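PDB 6W90: NTF2 fold protein loop-helix-loop design NT-9 from Synthetic construct, which serves as a de novo designed member of the NTF2 fold family and carries a two-chain phospholipid in its pocket. Local coordinates for residues A[34-45]-A[107-116]; A[79-87]-A[98-106]. One frame throughout, in Å; residues are numbered along the deposited sequence. Where two conformers were deposited one is given.

Interaction 1 of 2, residues A[34-45]-A[107-116]; sequences KLLSPDVRIEIG and GKIKRIRQQV. With 3PE (1,2-Distearoyl-sn-glycerophosphoethanolamine), chain B.
The parallel strand pair in the curved mixed sheet of the NTF2 fold, with Arg-41 to Ile-44 beside Arg-111 to Gln-114, illustrates a sheet that sorts charge to one face and lipid to the other. The strand axes lie 21° apart, and the backbone ladder runs through Ile-112 N to Arg-41 O, Glu-43 N to Ile-112 O and Gln-114 N to Glu-43 O. Nearer helix 24-35, Ile-109 N makes an almost straight 2.7 Å bond to Leu-35 O, and Ser-37 N returns one to Ile-109 O. On its other edge, against strand 94-105, strand 108-114 carries a classic beta bulge, with Lys-110 and Arg-111 opposite the single residue Glu-103.

On the polar face Glu-43 is gripped from several directions. Arg-111 NH2 meets the syn lone pair of Glu-43 OE1 at 2.9 Å, within its own guanidinium plane, whereas Arg-113 NE, in the conformers described, arrives nearly along the C-O axis of that oxygen at 2.6 Å. The Arg-111 guanidinium stands 65° from the carboxylate plane; its chain, with CG swung opposite the backbone N (chi1 -159°) and extended as far as NE, delivers it there. The other oxygen, Glu-43 OE2, receives Arg-41 NE at 3.3 Å on its anti lone pair. With an alanine in place of Arg-111, the syn side of Glu-43 OE1 would probably lose its partner and the carboxylate be less firmly fixed in rotation.

The apolar face lines the pocket. Ile-42 CG1 lies 4.1 Å from Ile-112 CD1, the two chains side by side, and Ile-109 CD1 touches both Leu-35 CG and, at 3.7 Å, lipid atom C3G. Farther along, the extended Gln-114 chain brings NE2 to a weak 3.3 Å hydrogen bond with ester oxygen O31 of the lipid.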
# COMPACT_ATOMS: atom_id res chain seq x y z
N LYS A 34 -9.13 -6.36 -7.97
CA LYS A 34 -8.26 -7.52 -8.05
C LYS A 34 -7.42 -7.68 -6.81
O LYS A 34 -7.25 -8.80 -6.32
CB LYS A 34 -7.34 -7.41 -9.28
CG LYS A 34 -8.11 -7.34 -10.60
CD LYS A 34 -7.27 -7.68 -11.83
CE LYS A 34 -6.21 -6.64 -12.13
NZ LYS A 34 -5.49 -6.94 -13.40
N LEU A 35 -6.87 -6.60 -6.28
CA LEU A 35 -5.87 -6.72 -5.23
C LEU A 35 -6.48 -6.83 -3.85
O LEU A 35 -6.06 -7.68 -3.05
CB LEU A 35 -4.93 -5.52 -5.24
CG LEU A 35 -3.73 -5.57 -4.27
CD1 LEU A 35 -2.84 -6.70 -4.61
CD2 LEU A 35 -3.06 -4.23 -4.34
N LEU A 36 -7.46 -5.98 -3.54
CA LEU A 36 -7.99 -5.90 -2.19
C LEU A 36 -9.30 -6.67 -2.02
O LEU A 36 -10.20 -6.61 -2.85
CB LEU A 36 -8.20 -4.44 -1.78
CG LEU A 36 -6.97 -3.56 -1.92
CD1 LEU A 36 -7.38 -2.10 -1.75
CD2 LEU A 36 -5.92 -3.88 -0.95
N SER A 37 -9.37 -7.42 -0.92
CA SER A 37 -10.59 -8.15 -0.58
C SER A 37 -11.71 -7.19 -0.22
O SER A 37 -11.47 -6.12 0.36
CB SER A 37 -10.30 -9.10 0.58
OG SER A 37 -11.46 -9.81 1.01
N PRO A 38 -12.97 -7.56 -0.51
CA PRO A 38 -14.11 -6.75 -0.06
C PRO A 38 -14.04 -6.34 1.40
O PRO A 38 -14.42 -5.22 1.74
CB PRO A 38 -15.31 -7.67 -0.33
CG PRO A 38 -14.86 -8.59 -1.38
CD PRO A 38 -13.39 -8.79 -1.21
N ASP A 39 -13.56 -7.22 2.28
CA ASP A 39 -13.52 -6.96 3.71
C ASP A 39 -12.20 -6.36 4.16
O ASP A 39 -11.85 -6.47 5.35
CB ASP A 39 -13.77 -8.26 4.50
CG ASP A 39 -12.67 -9.32 4.29
OD1 ASP A 39 -11.93 -9.25 3.29
OD2 ASP A 39 -12.54 -10.26 5.12
N VAL A 40 -11.44 -5.77 3.24
CA VAL A 40 -10.09 -5.35 3.59
C VAL A 40 -10.13 -4.36 4.74
O VAL A 40 -11.00 -3.47 4.81
CB VAL A 40 -9.36 -4.76 2.37
CG1 VAL A 40 -9.99 -3.48 1.92
CG2 VAL A 40 -7.87 -4.59 2.73
N ARG A 41 -9.19 -4.48 5.65
CA ARG A 41 -8.96 -3.50 6.71
C ARG A 41 -7.53 -3.01 6.57
O ARG A 41 -6.61 -3.83 6.53
CB ARG A 41 -9.15 -4.12 8.11
CG ARG A 41 -10.57 -4.40 8.51
CD ARG A 41 -10.68 -5.02 9.93
NE ARG A 41 -10.05 -4.22 10.99
CZ ARG A 41 -10.68 -3.36 11.80
NH1 ARG A 41 -11.98 -3.13 11.68
NH2 ARG A 41 -9.98 -2.70 12.72
N ILE A 42 -7.33 -1.69 6.54
CA ILE A 42 -6.00 -1.08 6.36
C ILE A 42 -5.77 -0.26 7.62
O ILE A 42 -6.42 0.77 7.83
CB ILE A 42 -5.94 -0.22 5.10
CG1 ILE A 42 -6.30 -1.09 3.89
CG2 ILE A 42 -4.65 0.49 5.02
CD1 ILE A 42 -6.44 -0.28 2.61
N GLU A 43 -4.91 -0.75 8.48
CA GLU A 43 -4.69 -0.18 9.81
C GLU A 43 -3.40 0.62 9.75
O GLU A 43 -2.31 0.06 9.80
CB GLU A 43 -4.61 -1.32 10.83
CG GLU A 43 -5.93 -2.12 10.90
CD GLU A 43 -5.84 -3.41 11.67
OE1 GLU A 43 -4.71 -3.78 12.05
OE2 GLU A 43 -6.90 -4.04 11.89
N ILE A 44 -3.52 1.95 9.67
CA ILE A 44 -2.39 2.87 9.57
C ILE A 44 -2.28 3.56 10.93
O ILE A 44 -3.07 4.44 11.27
CB ILE A 44 -2.57 3.88 8.43
CG1 ILE A 44 -3.00 3.17 7.14
CG2 ILE A 44 -1.30 4.71 8.22
CD1 ILE A 44 -1.99 2.19 6.55
N GLY A 45 -1.29 3.16 11.71
CA GLY A 45 -1.30 3.51 13.11
C GLY A 45 -2.61 3.10 13.75
O GLY A 45 -3.11 1.99 13.51
N GLY A 107 -6.52 -15.14 -2.66
CA GLY A 107 -5.65 -14.39 -3.54
C GLY A 107 -5.73 -12.87 -3.49
O GLY A 107 -5.20 -12.20 -4.38
N LYS A 108 -6.34 -12.32 -2.46
CA LYS A 108 -6.51 -10.89 -2.30
C LYS A 108 -6.04 -10.46 -0.92
O LYS A 108 -5.91 -11.26 0.00
CB LYS A 108 -7.98 -10.49 -2.50
CG LYS A 108 -8.53 -10.80 -3.92
CD LYS A 108 -9.86 -10.08 -4.16
CE LYS A 108 -10.36 -10.35 -5.57
NZ LYS A 108 -11.66 -9.69 -5.84
N ILE A 109 -5.79 -9.17 -0.77
CA ILE A 109 -5.37 -8.64 0.52
C ILE A 109 -6.56 -8.42 1.45
O ILE A 109 -7.44 -7.60 1.16
CB ILE A 109 -4.59 -7.34 0.33
CG1 ILE A 109 -3.40 -7.62 -0.57
CG2 ILE A 109 -4.15 -6.73 1.71
CD1 ILE A 109 -2.53 -6.39 -0.81
N LYS A 110 -6.52 -9.07 2.61
CA LYS A 110 -7.57 -8.90 3.62
C LYS A 110 -7.20 -7.91 4.71
O LYS A 110 -8.09 -7.25 5.25
CB LYS A 110 -7.89 -10.25 4.27
CG LYS A 110 -9.08 -10.20 5.26
CD LYS A 110 -9.58 -11.57 5.67
CE LYS A 110 -10.40 -11.51 6.96
NZ LYS A 110 -11.00 -12.85 7.26
N ARG A 111 -5.92 -7.79 5.05
CA ARG A 111 -5.47 -6.87 6.10
C ARG A 111 -4.15 -6.26 5.67
O ARG A 111 -3.29 -6.97 5.15
CB ARG A 111 -5.33 -7.63 7.43
CG ARG A 111 -5.35 -6.79 8.64
CD ARG A 111 -5.45 -7.65 9.88
NE ARG A 111 -5.06 -6.81 10.99
CZ ARG A 111 -4.62 -7.28 12.14
NH1 ARG A 111 -4.57 -8.59 12.32
NH2 ARG A 111 -4.25 -6.45 13.09
N ILE A 112 -3.97 -4.96 5.93
CA ILE A 112 -2.71 -4.24 5.78
C ILE A 112 -2.49 -3.53 7.09
O ILE A 112 -3.43 -2.92 7.62
CB ILE A 112 -2.71 -3.21 4.63
CG1 ILE A 112 -2.88 -3.92 3.31
CG2 ILE A 112 -1.46 -2.35 4.71
CD1 ILE A 112 -3.10 -3.04 2.13
N ARG A 113 -1.28 -3.59 7.63
CA ARG A 113 -0.95 -2.88 8.86
C ARG A 113 0.35 -2.13 8.64
O ARG A 113 1.33 -2.71 8.18
CB ARG A 113 -0.86 -3.86 10.04
CG ARG A 113 -0.90 -3.23 11.43
CD ARG A 113 -1.08 -4.30 12.57
NE ARG A 113 -2.40 -4.24 13.21
CZ ARG A 113 -2.61 -4.08 14.52
NH1 ARG A 113 -3.85 -4.03 14.99
NH2 ARG A 113 -1.60 -3.96 15.36
N GLN A 114 0.35 -0.83 8.92
CA GLN A 114 1.50 0.04 8.84
C GLN A 114 1.64 0.73 10.19
O GLN A 114 0.64 1.14 10.78
CB GLN A 114 1.31 1.07 7.71
CG GLN A 114 2.48 1.98 7.46
CD GLN A 114 2.24 3.11 6.44
OE1 GLN A 114 1.13 3.35 5.96
NE2 GLN A 114 3.29 3.84 6.15
N GLN A 115 2.87 0.90 10.67
CA GLN A 115 3.10 1.76 11.81
C GLN A 115 3.46 3.15 11.31
O GLN A 115 4.01 3.34 10.22
CB GLN A 115 4.19 1.19 12.71
CG GLN A 115 4.34 1.95 14.07
CD GLN A 115 3.01 2.20 14.84
OE1 GLN A 115 2.16 3.00 14.43
NE2 GLN A 115 2.87 1.53 15.99
N VAL A 116 3.12 4.14 12.13
CA VAL A 116 3.30 5.55 11.83
C VAL A 116 4.10 6.18 12.95
O VAL A 116 3.78 5.98 14.13
CB VAL A 116 1.94 6.24 11.69
CG1 VAL A 116 2.10 7.66 11.27
CG2 VAL A 116 1.09 5.51 10.66
P 3PE B . 9.44 7.43 7.17
N 3PE B . 8.12 4.83 10.44
O11 3PE B . 8.16 7.17 6.16
O12 3PE B . 10.71 6.94 6.53
O13 3PE B . 9.22 6.50 8.53
O14 3PE B . 9.53 8.89 7.64
C11 3PE B . 9.42 5.12 8.45
C12 3PE B . 9.40 4.51 9.85
C1 3PE B . 6.91 7.63 6.58
C2 3PE B . 5.87 7.49 5.46
C3 3PE B . 6.12 6.12 4.81
O31 3PE B . 5.04 5.73 4.01
O32 3PE B . 5.59 7.40 2.62
C31 3PE B . 4.83 6.54 2.88
C32 3PE B . 3.61 6.28 2.01
C33 3PE B . 3.72 6.93 0.63
C34 3PE B . 2.99 5.98 -0.33
C35 3PE B . 2.63 6.66 -1.65
C36 3PE B . 3.42 6.01 -2.78
C37 3PE B . 2.83 4.65 -3.20
C38 3PE B . 3.31 3.48 -2.33
C39 3PE B . 3.41 2.18 -3.13
C3A 3PE B . 2.04 1.64 -3.54
C3B 3PE B . 2.11 0.18 -4.01
C3C 3PE B . 1.59 -0.76 -2.92
C3D 3PE B . 1.35 -2.17 -3.45
C3E 3PE B . 1.04 -3.10 -2.27
C3F 3PE B . 1.24 -4.57 -2.68
C3G 3PE B . 1.00 -5.50 -1.48
C3H 3PE B . 1.77 -6.82 -1.56
C3I 3PE B . 1.11 -7.85 -2.49
O21 3PE B . 4.59 7.56 6.02
O22 3PE B . 3.99 9.41 4.86
C21 3PE B . 3.71 8.62 5.71
C22 3PE B . 2.39 8.73 6.49
C23 3PE B . 1.15 8.44 5.64
C24 3PE B . 0.97 6.95 5.32
C25 3PE B . -0.18 6.69 4.33
C26 3PE B . 0.05 5.32 3.70
C27 3PE B . -0.92 5.01 2.55
C28 3PE B . -0.56 3.66 1.90
C29 3PE B . -1.12 2.41 2.61
C2A 3PE B . -0.99 1.15 1.72
C2B 3PE B . -2.29 0.76 1.02
C2C 3PE B . -2.02 -0.18 -0.16
C2D 3PE B . -3.08 0.05 -1.23
C2E 3PE B . -3.01 -0.98 -2.35
C2F 3PE B . -1.99 -0.57 -3.41
O HOH W 1 -11.98 -7.42 -4.45
O HOH W 2 -9.84 -7.92 7.40

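Interaction 2 of 2, residues A[79-87]-A[98-106]. With 3PE (1,2-Distearoyl-sn-glycerophosphoethanolamine), chain B.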
# COMPACT_ATOMS: atom_id res chain seq x y z
N ASP A 79 5.47 -15.71 4.69
CA ASP A 79 5.35 -16.75 5.71
C ASP A 79 3.91 -17.23 5.64
O ASP A 79 3.00 -16.59 6.20
CB ASP A 79 5.75 -16.22 7.08
CG ASP A 79 6.24 -17.31 7.98
OD1 ASP A 79 5.83 -18.47 7.72
OD2 ASP A 79 7.01 -17.03 8.93
N GLY A 80 3.69 -18.31 4.90
CA GLY A 80 2.33 -18.68 4.55
C GLY A 80 1.62 -17.51 3.87
O GLY A 80 2.10 -16.94 2.87
N ASN A 81 0.45 -17.14 4.40
CA ASN A 81 -0.31 -16.04 3.81
C ASN A 81 -0.01 -14.68 4.44
O ASN A 81 -0.73 -13.72 4.16
CB ASN A 81 -1.81 -16.31 3.90
CG ASN A 81 -2.31 -16.33 5.31
OD1 ASN A 81 -1.56 -16.66 6.21
ND2 ASN A 81 -3.57 -15.98 5.51
N HIS A 82 1.04 -14.59 5.26
CA HIS A 82 1.50 -13.35 5.88
C HIS A 82 2.69 -12.81 5.11
O HIS A 82 3.70 -13.50 4.97
CB HIS A 82 1.91 -13.61 7.32
CG HIS A 82 2.04 -12.36 8.14
ND1 HIS A 82 0.94 -11.66 8.56
CD2 HIS A 82 3.12 -11.68 8.60
CE1 HIS A 82 1.32 -10.61 9.25
NE2 HIS A 82 2.64 -10.59 9.28
N VAL A 83 2.59 -11.59 4.64
CA VAL A 83 3.61 -11.00 3.78
C VAL A 83 4.08 -9.70 4.39
O VAL A 83 3.26 -8.91 4.86
CB VAL A 83 3.03 -10.72 2.38
CG1 VAL A 83 4.11 -10.06 1.46
CG2 VAL A 83 2.42 -11.98 1.78
N ARG A 84 5.38 -9.46 4.34
CA ARG A 84 5.95 -8.17 4.71
C ARG A 84 6.64 -7.56 3.50
O ARG A 84 7.41 -8.25 2.82
CB ARG A 84 6.96 -8.31 5.85
CG ARG A 84 7.44 -6.94 6.31
CD ARG A 84 8.33 -7.05 7.53
NE ARG A 84 7.57 -7.69 8.60
CZ ARG A 84 6.90 -7.04 9.54
NH1 ARG A 84 6.92 -5.71 9.61
NH2 ARG A 84 6.25 -7.73 10.46
N VAL A 85 6.36 -6.28 3.24
CA VAL A 85 6.95 -5.55 2.11
C VAL A 85 7.51 -4.24 2.63
O VAL A 85 6.82 -3.51 3.34
CB VAL A 85 5.90 -5.29 1.03
CG1 VAL A 85 6.47 -4.47 -0.14
CG2 VAL A 85 5.41 -6.63 0.51
N GLU A 86 8.76 -3.93 2.27
CA GLU A 86 9.33 -2.61 2.54
C GLU A 86 9.70 -1.95 1.22
O GLU A 86 10.37 -2.56 0.38
CB GLU A 86 10.56 -2.67 3.41
CG GLU A 86 10.33 -3.14 4.80
CD GLU A 86 11.64 -3.15 5.60
OE1 GLU A 86 11.65 -3.75 6.69
OE2 GLU A 86 12.65 -2.57 5.12
N ILE A 87 9.23 -0.73 1.04
CA ILE A 87 9.47 0.05 -0.16
C ILE A 87 10.18 1.33 0.26
O ILE A 87 9.77 1.99 1.21
CB ILE A 87 8.17 0.37 -0.90
CG1 ILE A 87 7.55 -0.93 -1.42
CG2 ILE A 87 8.50 1.25 -2.09
CD1 ILE A 87 6.17 -0.75 -1.93
N PHE A 98 8.34 2.90 3.44
CA PHE A 98 6.95 2.46 3.49
C PHE A 98 6.98 0.96 3.76
O PHE A 98 7.39 0.18 2.90
CB PHE A 98 6.30 2.79 2.15
CG PHE A 98 4.90 2.29 1.99
CD1 PHE A 98 3.89 2.74 2.80
CD2 PHE A 98 4.61 1.35 1.02
CE1 PHE A 98 2.61 2.29 2.63
CE2 PHE A 98 3.32 0.90 0.88
CZ PHE A 98 2.32 1.39 1.68
N GLU A 99 6.65 0.57 4.99
CA GLU A 99 6.75 -0.82 5.39
C GLU A 99 5.37 -1.32 5.79
O GLU A 99 4.72 -0.68 6.63
CB GLU A 99 7.69 -1.03 6.57
CG GLU A 99 7.67 -2.49 7.06
CD GLU A 99 8.76 -2.87 8.05
OE1 GLU A 99 9.30 -1.96 8.72
OE2 GLU A 99 9.07 -4.08 8.15
N ILE A 100 4.94 -2.46 5.24
CA ILE A 100 3.61 -2.94 5.53
C ILE A 100 3.63 -4.44 5.76
O ILE A 100 4.46 -5.17 5.20
CB ILE A 100 2.55 -2.63 4.44
CG1 ILE A 100 2.95 -3.18 3.07
CG2 ILE A 100 2.27 -1.11 4.43
CD1 ILE A 100 1.78 -3.06 2.01
N GLU A 101 2.72 -4.87 6.61
CA GLU A 101 2.43 -6.26 6.86
C GLU A 101 1.07 -6.55 6.27
O GLU A 101 0.13 -5.81 6.53
CB GLU A 101 2.35 -6.55 8.33
CG GLU A 101 3.51 -7.13 9.00
CD GLU A 101 3.18 -7.39 10.47
OE1 GLU A 101 2.79 -6.43 11.21
OE2 GLU A 101 3.27 -8.55 10.89
N VAL A 102 0.94 -7.67 5.57
CA VAL A 102 -0.24 -7.98 4.78
C VAL A 102 -0.68 -9.40 5.10
O VAL A 102 0.17 -10.27 5.30
CB VAL A 102 0.10 -7.88 3.28
CG1 VAL A 102 -1.01 -8.31 2.45
CG2 VAL A 102 0.47 -6.46 2.92
N GLU A 103 -1.99 -9.63 5.16
CA GLU A 103 -2.60 -10.95 5.14
C GLU A 103 -3.41 -11.16 3.87
O GLU A 103 -4.26 -10.33 3.55
CB GLU A 103 -3.53 -11.13 6.33
CG GLU A 103 -2.84 -11.22 7.60
CD GLU A 103 -2.53 -12.65 7.95
OE1 GLU A 103 -3.48 -13.46 8.02
OE2 GLU A 103 -1.35 -12.96 8.18
N VAL A 104 -3.25 -12.32 3.23
CA VAL A 104 -3.85 -12.64 1.93
C VAL A 104 -4.90 -13.73 2.10
O VAL A 104 -4.65 -14.74 2.77
CB VAL A 104 -2.76 -13.10 0.94
CG1 VAL A 104 -3.39 -13.61 -0.35
CG2 VAL A 104 -1.77 -11.97 0.71
N ARG A 105 -6.08 -13.53 1.49
CA ARG A 105 -7.15 -14.53 1.52
C ARG A 105 -7.82 -14.56 0.15
O ARG A 105 -8.14 -13.51 -0.40
CB ARG A 105 -8.21 -14.23 2.58
CG ARG A 105 -7.70 -14.14 4.02
CD ARG A 105 -7.13 -15.46 4.51
NE ARG A 105 -8.02 -16.12 5.45
CZ ARG A 105 -7.98 -17.41 5.76
NH1 ARG A 105 -8.84 -17.92 6.63
NH2 ARG A 105 -7.08 -18.21 5.19
N ASN A 106 -8.06 -15.75 -0.40
CA ASN A 106 -8.65 -15.85 -1.74
C ASN A 106 -7.84 -15.09 -2.78
O ASN A 106 -8.41 -14.46 -3.67
CB ASN A 106 -10.08 -15.31 -1.77
CG ASN A 106 -10.93 -15.92 -0.73
OD1 ASN A 106 -11.26 -15.27 0.27
ND2 ASN A 106 -11.29 -17.17 -0.93
P 3PE B . 9.44 7.43 7.17
N 3PE B . 8.12 4.83 10.44
O11 3PE B . 8.16 7.17 6.16
O12 3PE B . 10.71 6.94 6.53
O13 3PE B . 9.22 6.50 8.53
O14 3PE B . 9.53 8.89 7.64
C11 3PE B . 9.42 5.12 8.45
C12 3PE B . 9.40 4.51 9.85
C1 3PE B . 6.91 7.63 6.58
C2 3PE B . 5.87 7.49 5.46
C3 3PE B . 6.12 6.12 4.81
O31 3PE B . 5.04 5.73 4.01
O32 3PE B . 5.59 7.40 2.62
C31 3PE B . 4.83 6.54 2.88
C32 3PE B . 3.61 6.28 2.01
C33 3PE B . 3.72 6.93 0.63
C34 3PE B . 2.99 5.98 -0.33
C35 3PE B . 2.63 6.66 -1.65
C36 3PE B . 3.42 6.01 -2.78
C37 3PE B . 2.83 4.65 -3.20
C38 3PE B . 3.31 3.48 -2.33
C39 3PE B . 3.41 2.18 -3.13
C3A 3PE B . 2.04 1.64 -3.54
C3B 3PE B . 2.11 0.18 -4.01
C3C 3PE B . 1.59 -0.76 -2.92
C3D 3PE B . 1.35 -2.17 -3.45
C3E 3PE B . 1.04 -3.10 -2.27
C3F 3PE B . 1.24 -4.57 -2.68
C3G 3PE B . 1.00 -5.50 -1.48
C3H 3PE B . 1.77 -6.82 -1.56
C3I 3PE B . 1.11 -7.85 -2.49
O21 3PE B . 4.59 7.56 6.02
O22 3PE B . 3.99 9.41 4.86
C21 3PE B . 3.71 8.62 5.71
C22 3PE B . 2.39 8.73 6.49
C23 3PE B . 1.15 8.44 5.64
C24 3PE B . 0.97 6.95 5.32
C25 3PE B . -0.18 6.69 4.33
C26 3PE B . 0.05 5.32 3.70
C27 3PE B . -0.92 5.01 2.55
C28 3PE B . -0.56 3.66 1.90
C29 3PE B . -1.12 2.41 2.61
C2A 3PE B . -0.99 1.15 1.72
C2B 3PE B . -2.29 0.76 1.02
C2C 3PE B . -2.02 -0.18 -0.16
C2D 3PE B . -3.08 0.05 -1.23
C2E 3PE B . -3.01 -0.98 -2.35
C2F 3PE B . -1.99 -0.57 -3.41
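Asn-81, the third residue of the type II' turn from Asp-79 to His-82, opens the antiparallel hairpin pairing of strands 82-91 and 94-105. Its O accepts from Val-104 N, and its amide, placed between backbone N and carbonyl carbon (chi1 66°), sends ND2 back to Val-104 O at 3.2 Å, thus engaging both N-H and C=O of Val-104.

His-82 is fixed by both ring nitrogens: ND1 donates to the anti lone pair of Glu-103 OE2 at 2.7 Å, and NE2 reaches Glu-101 OE2 at the same 2.7 Å. Both carboxylates approach at the ring edge, an environment that would probably favour a positively charged imidazole. Val-83 faces the other way and forms a hydrogen-bonded pair with Val-102.

Arg-84 binds two acids differently. Its NH1 lies 3.1 Å from Glu-99 OE2, coming from above that carboxylate plane, while NH2 bridges to Glu-101 OE2, and Glu-101 CG lies over one guanidinium face. Val-85 packs beside Ile-100. At Glu-86, OE1 is just 3.0 Å from Glu-99 OE2, a closeness that would probably favour a proton on one acid, though Arg-84 at the same Glu-99 oxygen should ease the repulsion. Ile-87 CD1 rests against the edge of the Phe-98 ring, 3.9 Å from CD2; farther round the same rim, Phe-98 CZ comes within 3.3 Å of lipid atom C2A.

This hairpin lies between strand 70-79, which borders Arg-84 and Glu-86 through Lys-75, and strand 108-114. Ile-9 of helix 6-22 packs on Val-83 and Val-85, and Val-13 and Ile-17 of the same helix on Ile-87.

Strands 98-105 and 108-114 are consecutive in the chain and adjacent in the sheet, so interaction 2 continues the ladder of interaction 1 with centres about 9 Å apart. Two probable backbone hydrogen bonds join them: Lys-110 N to Glu-103 O at 2.7 Å, at the bulge, and Arg-113 N to Glu-101 O at 2.8 Å. The charged faces of the two contacts thus form one surface; on the apolar side Leu-35, Ile-109, Ile-112 and Gln-114 of interaction 1 and Phe-98 of interaction 2 border the lipid. Near the lipid glycerol, Gln-114 NE2 lies 3.6 Å from Phe-98 CD1, and both residues border O31; Thr-97 N supplies a further hydrogen bond to the lipid.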